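Local coordinates for cell wall surface anchor family protein (Streptococcus agalactiae serogroup V, PDB 3PF2) that forms the repeating shaft subunit of the type 1 pilus on the cell surface of group B Streptococcus, probably stiffened by intramolecular isopeptide bonds, at residues A[185-190]-A[309-314]; A[198-203]-A[240-245]. All blocks are in the same frame, centred on the assembly; numbering follows the deposited sequence.

Contact 1 (A[185-190]-A[309-314])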
ATOM      1  N   ARG A 185       3.714 -14.736  13.982  1.00 10.97           N
ATOM      2  CA  ARG A 185       3.034 -15.794  14.735  1.00 10.94           C
ATOM      3  C   ARG A 185       3.780 -16.003  16.044  1.00 10.83           C
ATOM      4  O   ARG A 185       4.993 -15.858  16.093  1.00 11.08           O
ATOM      5  CB  ARG A 185       3.030 -17.095  13.922  1.00 11.00           C
ATOM      6  CG  ARG A 185       2.281 -16.939  12.581  1.00 11.77           C
ATOM      7  CD  ARG A 185       2.227 -18.239  11.777  1.00 12.80           C
ATOM      8  NE  ARG A 185       1.296 -19.197  12.383  1.00 15.66           N
ATOM      9  CZ  ARG A 185       1.576 -20.468  12.649  1.00 17.39           C
ATOM     10  NH1 ARG A 185       2.757 -20.994  12.343  1.00 16.26           N
ATOM     11  NH2 ARG A 185       0.650 -21.239  13.209  1.00 20.12           N
ATOM     12  N   PHE A 186       3.039 -16.361  17.086  1.00 11.43           N
ATOM     13  CA  PHE A 186       3.591 -16.561  18.413  1.00 11.27           C
ATOM     14  C   PHE A 186       2.996 -17.801  19.064  1.00 11.95           C
ATOM     15  O   PHE A 186       1.870 -18.199  18.764  1.00 11.42           O
ATOM     16  CB  PHE A 186       3.219 -15.387  19.318  1.00 11.76           C
ATOM     17  CG  PHE A 186       3.682 -14.058  18.817  1.00 10.70           C
ATOM     18  CD1 PHE A 186       4.986 -13.645  19.053  1.00 10.59           C
ATOM     19  CD2 PHE A 186       2.819 -13.234  18.105  1.00 10.93           C
ATOM     20  CE1 PHE A 186       5.440 -12.399  18.590  1.00 11.65           C
ATOM     21  CE2 PHE A 186       3.255 -11.976  17.625  1.00 12.68           C
ATOM     22  CZ  PHE A 186       4.570 -11.563  17.874  1.00 11.61           C
ATOM     23  N   VAL A 187       3.741 -18.362  20.008  1.00 12.34           N
ATOM     24  CA  VAL A 187       3.197 -19.393  20.892  1.00 13.27           C
ATOM     25  C   VAL A 187       3.700 -19.156  22.316  1.00 12.97           C
ATOM     26  O   VAL A 187       4.905 -18.926  22.540  1.00 12.79           O
ATOM     27  CB  VAL A 187       3.488 -20.831  20.369  1.00 13.30           C
ATOM     28  CG1 VAL A 187       4.992 -21.094  20.244  1.00 13.76           C
ATOM     29  CG2 VAL A 187       2.798 -21.860  21.264  1.00 14.87           C
ATOM     30  N   LYS A 188       2.763 -19.160  23.268  1.00 13.53           N
ATOM     31  CA  LYS A 188       3.067 -18.894  24.672  1.00 13.19           C
ATOM     32  C   LYS A 188       3.251 -20.221  25.396  1.00 13.91           C
ATOM     33  O   LYS A 188       2.395 -21.089  25.312  1.00 13.87           O
ATOM     34  CB  LYS A 188       1.940 -18.092  25.327  1.00 12.87           C
ATOM     35  CG  LYS A 188       2.225 -17.650  26.780  1.00 13.70           C
ATOM     36  CD  LYS A 188       3.319 -16.584  26.840  1.00 11.20           C
ATOM     37  CE  LYS A 188       3.565 -16.077  28.263  1.00 13.67           C
ATOM     38  NZ  LYS A 188       4.148 -17.133  29.158  1.00 13.14           N
ATOM     39  N   LYS A 189       4.372 -20.362  26.089  1.00 14.66           N
ATOM     40  CA  LYS A 189       4.706 -21.612  26.770  1.00 15.43           C
ATOM     41  C   LYS A 189       5.250 -21.341  28.168  1.00 15.83           C
ATOM     42  O   LYS A 189       5.500 -20.193  28.541  1.00 15.69           O
ATOM     43  CB  LYS A 189       5.734 -22.421  25.950  1.00 15.55           C
ATOM     44  CG  LYS A 189       5.231 -22.880  24.575  1.00 14.57           C
ATOM     45  CD  LYS A 189       6.261 -23.788  23.902  1.00 15.60           C
ATOM     46  CE  LYS A 189       5.836 -24.176  22.504  1.00 16.54           C
ATOM     47  NZ  LYS A 189       6.766 -25.226  21.959  1.00 16.61           N
ATOM     48  N   ASP A 190       5.417 -22.404  28.952  1.00 16.47           N
ATOM     49  CA  ASP A 190       6.095 -22.309  30.242  1.00 18.04           C
ATOM     50  C   ASP A 190       7.610 -22.257  30.038  1.00 18.61           C
ATOM     51  O   ASP A 190       8.085 -22.328  28.905  1.00 18.75           O
ATOM     52  CB  ASP A 190       5.698 -23.490  31.146  1.00 18.43           C
ATOM     53  CG  ASP A 190       6.106 -24.857  30.570  1.00 21.14           C
ATOM     54  OD1 ASP A 190       6.501 -24.958  29.390  1.00 20.32           O
ATOM     55  OD2 ASP A 190       6.032 -25.848  31.331  1.00 24.23           O
ATOM     56  N   ALA A 309       4.935 -19.910   8.896  1.00 15.48           N
ATOM     57  CA  ALA A 309       6.241 -19.556   9.459  1.00 14.74           C
ATOM     58  C   ALA A 309       6.290 -20.003  10.904  1.00 14.33           C
ATOM     59  O   ALA A 309       5.269 -20.020  11.589  1.00 14.35           O
ATOM     60  CB  ALA A 309       6.524 -18.055   9.354  1.00 14.36           C
ATOM     61  N   THR A 310       7.483 -20.357  11.362  1.00 13.82           N
ATOM     62  CA  THR A 310       7.668 -20.798  12.739  1.00 13.84           C
ATOM     63  C   THR A 310       7.342 -19.653  13.683  1.00 12.74           C
ATOM     64  O   THR A 310       7.878 -18.560  13.525  1.00 12.53           O
ATOM     65  CB  THR A 310       9.090 -21.290  12.952  1.00 14.22           C
ATOM     66  OG1 THR A 310       9.331 -22.370  12.042  1.00 15.88           O
ATOM     67  CG2 THR A 310       9.288 -21.782  14.382  1.00 15.46           C
ATOM     68  N   PRO A 311       6.448 -19.889  14.657  1.00 12.54           N
ATOM     69  CA  PRO A 311       6.155 -18.787  15.583  1.00 12.42           C
ATOM     70  C   PRO A 311       7.315 -18.561  16.540  1.00 12.14           C
ATOM     71  O   PRO A 311       8.117 -19.492  16.784  1.00 12.65           O
ATOM     72  CB  PRO A 311       4.935 -19.304  16.361  1.00 12.75           C
ATOM     73  CG  PRO A 311       5.066 -20.791  16.318  1.00 14.02           C
ATOM     74  CD  PRO A 311       5.608 -21.077  14.936  1.00 13.10           C
ATOM     75  N   ASP A 312       7.413 -17.348  17.076  1.00 11.76           N
ATOM     76  CA  ASP A 312       8.322 -17.104  18.194  1.00 11.67           C
ATOM     77  C   ASP A 312       7.705 -17.704  19.436  1.00 11.85           C
ATOM     78  O   ASP A 312       6.521 -17.481  19.717  1.00 12.13           O
ATOM     79  CB  ASP A 312       8.510 -15.614  18.443  1.00 12.12           C
ATOM     80  CG  ASP A 312       9.529 -14.968  17.516  1.00 11.71           C
ATOM     81  OD1 ASP A 312      10.047 -15.631  16.595  1.00 12.40           O
ATOM     82  OD2 ASP A 312       9.789 -13.770  17.723  1.00 12.59           O
ATOM     83  N   THR A 313       8.519 -18.410  20.213  1.00 12.42           N
ATOM     84  CA  THR A 313       8.076 -18.891  21.509  1.00 12.54           C
ATOM     85  C   THR A 313       8.266 -17.775  22.533  1.00 12.50           C
ATOM     86  O   THR A 313       9.300 -17.120  22.556  1.00 12.61           O
ATOM     87  CB  THR A 313       8.866 -20.147  21.928  1.00 12.65           C
ATOM     88  OG1 THR A 313       8.452 -21.242  21.114  1.00 13.15           O
ATOM     89  CG2 THR A 313       8.587 -20.516  23.375  1.00 12.77           C
ATOM     90  N   ILE A 314       7.251 -17.553  23.359  1.00 12.38           N
ATOM     91  CA  ILE A 314       7.372 -16.644  24.491  1.00 13.01           C
ATOM     92  C   ILE A 314       7.246 -17.498  25.740  1.00 12.78           C
ATOM     93  O   ILE A 314       6.243 -18.198  25.898  1.00 13.22           O
ATOM     94  CB  ILE A 314       6.263 -15.590  24.475  1.00 12.50           C
ATOM     95  CG1 ILE A 314       6.356 -14.734  23.201  1.00 14.68           C
ATOM     96  CG2 ILE A 314       6.360 -14.705  25.730  1.00 14.00           C
ATOM     97  CD1 ILE A 314       5.140 -13.846  22.975  1.00 11.69           C
TER
HETATM   98  O   HOH W   1       6.390 -16.142  12.983  1.00 17.56           O
HETATM   99  O   HOH W   2       9.178 -23.750  21.737  1.00 25.45           O
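The carbonyl oxygen of Ala-309 takes a hydrogen bond from Arg-185 NH1 at 2.8 Å, lying close to the guanidinium plane, at the edge of the group. This bond sits at the start of a parallel pairing of strands 178-190 and 312-316, the first and last strands of the C-terminal Cna-B-type, immunoglobulin-like domain. A bend at chi3 (73°) turns the guanidinium toward the incoming loop, while Arg-185 NE forms a salt bridge with Glu-249. The backbone ladder then alternates: Asp-312 N to Arg-185 O, Val-187 N to Asp-312 O, Ile-314 N to Val-187 O at 2.8 Å and Lys-189 N to Ile-314 O, the last two nearly straight.

Two unlike faces result. On one, Val-187 CG1 lies 3.9 Å from Pro-311 CG and meets Thr-313 OG1 alongside, and a water joins Lys-189 NZ to Thr-313 OG1. On the other, Phe-186 CD1 approaches Ile-314 CD1 at 3.9 Å; the Phe-186 ring also stacks on Phe-248 and meets Phe-288 edge-to-face, so Phe-186 and Ile-314 turn this face inward. The carboxylate of Asp-312, beside Phe-186, pairs with Lys-184.

Lys-188 lies on the same face as Phe-186 and Ile-314. Its NZ, turned by chi4 (67°), is covalently joined to CG of Asn-316, an intramolecular isopeptide bond that ties the two strands together. The bend at chi2 (69°) lays the chain across Ile-314 at about a right angle, with Lys-188 CD 3.7 Å from Ile-314 CG2.

Contact 2 (A[198-203]-A[240-245])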
ATOM      1  N   GLY A 198      -2.631 -20.574  27.752  1.00 16.92           N
ATOM      2  CA  GLY A 198      -3.612 -19.585  27.310  1.00 16.69           C
ATOM      3  C   GLY A 198      -3.762 -18.439  28.288  1.00 16.59           C
ATOM      4  O   GLY A 198      -3.406 -18.563  29.467  1.00 16.59           O
ATOM      5  N   GLY A 199      -4.299 -17.319  27.804  1.00 16.10           N
ATOM      6  CA  GLY A 199      -4.666 -16.209  28.675  1.00 15.76           C
ATOM      7  C   GLY A 199      -3.617 -15.155  28.962  1.00 15.93           C
ATOM      8  O   GLY A 199      -3.877 -14.221  29.709  1.00 16.37           O
ATOM      9  N   ALA A 200      -2.415 -15.296  28.400  1.00 15.37           N
ATOM     10  CA  ALA A 200      -1.422 -14.228  28.513  1.00 14.99           C
ATOM     11  C   ALA A 200      -1.914 -13.079  27.660  1.00 14.80           C
ATOM     12  O   ALA A 200      -2.473 -13.306  26.583  1.00 15.28           O
ATOM     13  CB  ALA A 200      -0.043 -14.700  28.049  1.00 14.93           C
ATOM     14  N   GLU A 201      -1.759 -11.853  28.150  1.00 14.40           N
ATOM     15  CA  GLU A 201      -2.139 -10.674  27.385  1.00 14.00           C
ATOM     16  C   GLU A 201      -0.952  -9.740  27.157  1.00 13.90           C
ATOM     17  O   GLU A 201      -0.073  -9.605  28.028  1.00 13.37           O
ATOM     18  CB  GLU A 201      -3.317  -9.937  28.056  1.00 14.49           C
ATOM     19  CG  GLU A 201      -4.556 -10.831  28.187  1.00 14.90           C
ATOM     20  CD  GLU A 201      -5.768 -10.145  28.795  1.00 16.70           C
ATOM     21  OE1 GLU A 201      -5.681  -8.964  29.180  1.00 17.34           O
ATOM     22  OE2 GLU A 201      -6.815 -10.818  28.876  1.00 18.90           O
ATOM     23  N   PHE A 202      -0.931  -9.116  25.970  1.00 13.05           N
ATOM     24  CA  PHE A 202       0.180  -8.259  25.557  1.00 12.81           C
ATOM     25  C   PHE A 202      -0.288  -6.983  24.873  1.00 12.84           C
ATOM     26  O   PHE A 202      -1.130  -7.031  23.965  1.00 14.17           O
ATOM     27  CB  PHE A 202       1.123  -9.005  24.574  1.00 12.79           C
ATOM     28  CG  PHE A 202       1.548 -10.367  25.045  1.00 11.51           C
ATOM     29  CD1 PHE A 202       2.782 -10.551  25.672  1.00 12.83           C
ATOM     30  CD2 PHE A 202       0.723 -11.469  24.840  1.00 11.78           C
ATOM     31  CE1 PHE A 202       3.178 -11.816  26.106  1.00 13.05           C
ATOM     32  CE2 PHE A 202       1.100 -12.734  25.287  1.00 10.93           C
ATOM     33  CZ  PHE A 202       2.338 -12.903  25.906  1.00 12.67           C
ATOM     34  N   ASP A 203       0.279  -5.848  25.283  1.00 13.03           N
ATOM     35  CA  ASP A 203       0.191  -4.619  24.488  1.00 13.39           C
ATOM     36  C   ASP A 203       1.152  -4.690  23.303  1.00 12.66           C
ATOM     37  O   ASP A 203       2.330  -5.010  23.472  1.00 13.25           O
ATOM     38  CB  ASP A 203       0.584  -3.392  25.308  1.00 13.59           C
ATOM     39  CG  ASP A 203      -0.397  -3.076  26.425  1.00 15.34           C
ATOM     40  OD1 ASP A 203      -1.544  -3.583  26.418  1.00 18.29           O
ATOM     41  OD2 ASP A 203       0.005  -2.289  27.312  1.00 17.80           O
ATOM     42  N   LEU A 240      -3.233  -8.076  22.549  1.00 15.79           N
ATOM     43  CA  LEU A 240      -3.373  -9.441  22.043  1.00 15.03           C
ATOM     44  C   LEU A 240      -3.413 -10.440  23.194  1.00 15.35           C
ATOM     45  O   LEU A 240      -3.059 -10.099  24.322  1.00 14.77           O
ATOM     46  CB  LEU A 240      -2.215  -9.775  21.095  1.00 15.48           C
ATOM     47  CG  LEU A 240      -1.981  -8.810  19.925  1.00 15.31           C
ATOM     48  CD1 LEU A 240      -0.728  -9.209  19.150  1.00 15.93           C
ATOM     49  CD2 LEU A 240      -3.189  -8.779  19.005  1.00 15.70           C
ATOM     50  N   LYS A 241      -3.844 -11.666  22.904  1.00 15.63           N
ATOM     51  CA  LYS A 241      -4.063 -12.682  23.931  1.00 16.04           C
ATOM     52  C   LYS A 241      -3.652 -14.050  23.389  1.00 15.19           C
ATOM     53  O   LYS A 241      -3.893 -14.354  22.224  1.00 15.12           O
ATOM     54  CB  LYS A 241      -5.556 -12.657  24.303  1.00 16.91           C
ATOM     55  CG  LYS A 241      -6.113 -13.747  25.177  1.00 20.25           C
ATOM     56  CD  LYS A 241      -7.634 -13.558  25.356  1.00 23.88           C
ATOM     57  CE  LYS A 241      -8.446 -14.344  24.317  1.00 26.72           C
ATOM     58  NZ  LYS A 241      -9.843 -13.825  24.138  1.00 28.75           N
ATOM     59  N   SER A 242      -3.028 -14.883  24.218  1.00 15.20           N
ATOM     60  CA  SER A 242      -2.787 -16.252  23.784  1.00 15.35           C
ATOM     61  C   SER A 242      -4.062 -17.087  23.927  1.00 15.62           C
ATOM     62  O   SER A 242      -4.776 -16.996  24.944  1.00 15.54           O
ATOM     63  CB  SER A 242      -1.598 -16.899  24.514  1.00 14.61           C
ATOM     64  OG  SER A 242      -1.810 -16.966  25.911  1.00 15.97           O
ATOM     65  N   HIS A 243      -4.340 -17.872  22.889  1.00 16.03           N
ATOM     66  CA  HIS A 243      -5.482 -18.788  22.850  1.00 17.35           C
ATOM     67  C   HIS A 243      -5.165 -20.020  23.715  1.00 17.48           C
ATOM     68  O   HIS A 243      -4.041 -20.186  24.204  1.00 17.17           O
ATOM     69  CB  HIS A 243      -5.793 -19.148  21.388  1.00 17.28           C
ATOM     70  CG  HIS A 243      -7.004 -20.019  21.197  1.00 19.36           C
ATOM     71  ND1 HIS A 243      -8.193 -19.807  21.863  1.00 20.62           N
ATOM     72  CD2 HIS A 243      -7.215 -21.083  20.385  1.00 21.27           C
ATOM     73  CE1 HIS A 243      -9.077 -20.714  21.487  1.00 20.42           C
ATOM     74  NE2 HIS A 243      -8.509 -21.501  20.592  1.00 21.59           N
ATOM     75  N   THR A 244      -6.157 -20.878  23.912  1.00 18.45           N
ATOM     76  CA  THR A 244      -6.002 -22.041  24.788  1.00 19.18           C
ATOM     77  C   THR A 244      -4.977 -23.067  24.290  1.00 19.37           C
ATOM     78  O   THR A 244      -4.633 -23.992  25.023  1.00 20.32           O
ATOM     79  CB  THR A 244      -7.358 -22.727  25.015  1.00 19.25           C
ATOM     80  OG1 THR A 244      -7.944 -23.042  23.748  1.00 19.39           O
ATOM     81  CG2 THR A 244      -8.291 -21.804  25.773  1.00 20.25           C
ATOM     82  N   ASP A 245      -4.516 -22.911  23.044  1.00 18.90           N
ATOM     83  CA  ASP A 245      -3.426 -23.727  22.481  1.00 19.02           C
ATOM     84  C   ASP A 245      -2.092 -22.970  22.501  1.00 18.19           C
ATOM     85  O   ASP A 245      -1.113 -23.389  21.875  1.00 19.01           O
ATOM     86  CB  ASP A 245      -3.762 -24.201  21.048  1.00 19.15           C
ATOM     87  CG  ASP A 245      -4.014 -23.048  20.079  1.00 19.82           C
ATOM     88  OD1 ASP A 245      -3.800 -21.875  20.450  1.00 18.72           O
ATOM     89  OD2 ASP A 245      -4.440 -23.315  18.932  1.00 20.76           O
TER
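With chi1 at 61°, Ser-242 holds its OG between its own backbone N and carbonyl carbon, and from there the hydroxyl reaches across the contact, accepting a hydrogen bond from Ala-200 N, 3.1 Å from Ser-242 OG (angle 144°). Ser-242 OG is also hydrogen-bonded to the carbonyl oxygen of Leu-197, so the buried hydroxyl is tied twice to the chain leading into strand 201-206. Ala-200 CB rests 3.6 Å from Ser-242 OG.

The backbone of Ser-242 is gripped as well. Its N-H goes to Ala-200 O, in the carbonyl plane, and its carbonyl accepts an almost straight bond from Gly-199 N at 2.9 Å, the donor standing above the carbonyl plane. Further along, Phe-202 and Leu-240 form a hydrogen-bonded antiparallel pair, with Leu-240 N only 2.7 Å from Phe-202 O. The Phe-202 ring presents its edge to Leu-240 O and meets the ring of Phe-248, against which Leu-240 also packs. Glu-201 and Lys-241, a non-hydrogen-bonded pair, share the other face, where the end of Lys-241 leads away to a weak hydrogen bond from NZ to Ile-228 O. The short antiparallel ladder, continued by the backbone and hydroxyl of Ser-242, holds edge strand 239-241 on the four-stranded sheet of this prealbumin-like, Cna-B-type beta sandwich.

Overall arrangement
Contact 1 belongs to the mixed sheet and contact 2 to the four-stranded antiparallel one, and they meet by packing. Contact 2 is nested in the chain between the two strands that contact 1 joins, and their centres lie about 11 Å apart. Lys-188, the isopeptide lysine of contact 1, is the main point of contact between them. Its CB packs 3.8 Å from Ser-242 CB. Further out, Lys-188 CE touches Ala-200 CB and Lys-188 CD touches Phe-202 CZ, so residues of contact 2 help enclose the cross-linked lysine. Phe-202 CZ also lies 4.2 Å from Ile-314 CD1. Glu-272 touches both Lys-188 and Phe-202. Both contacts lie away from the calcium sites.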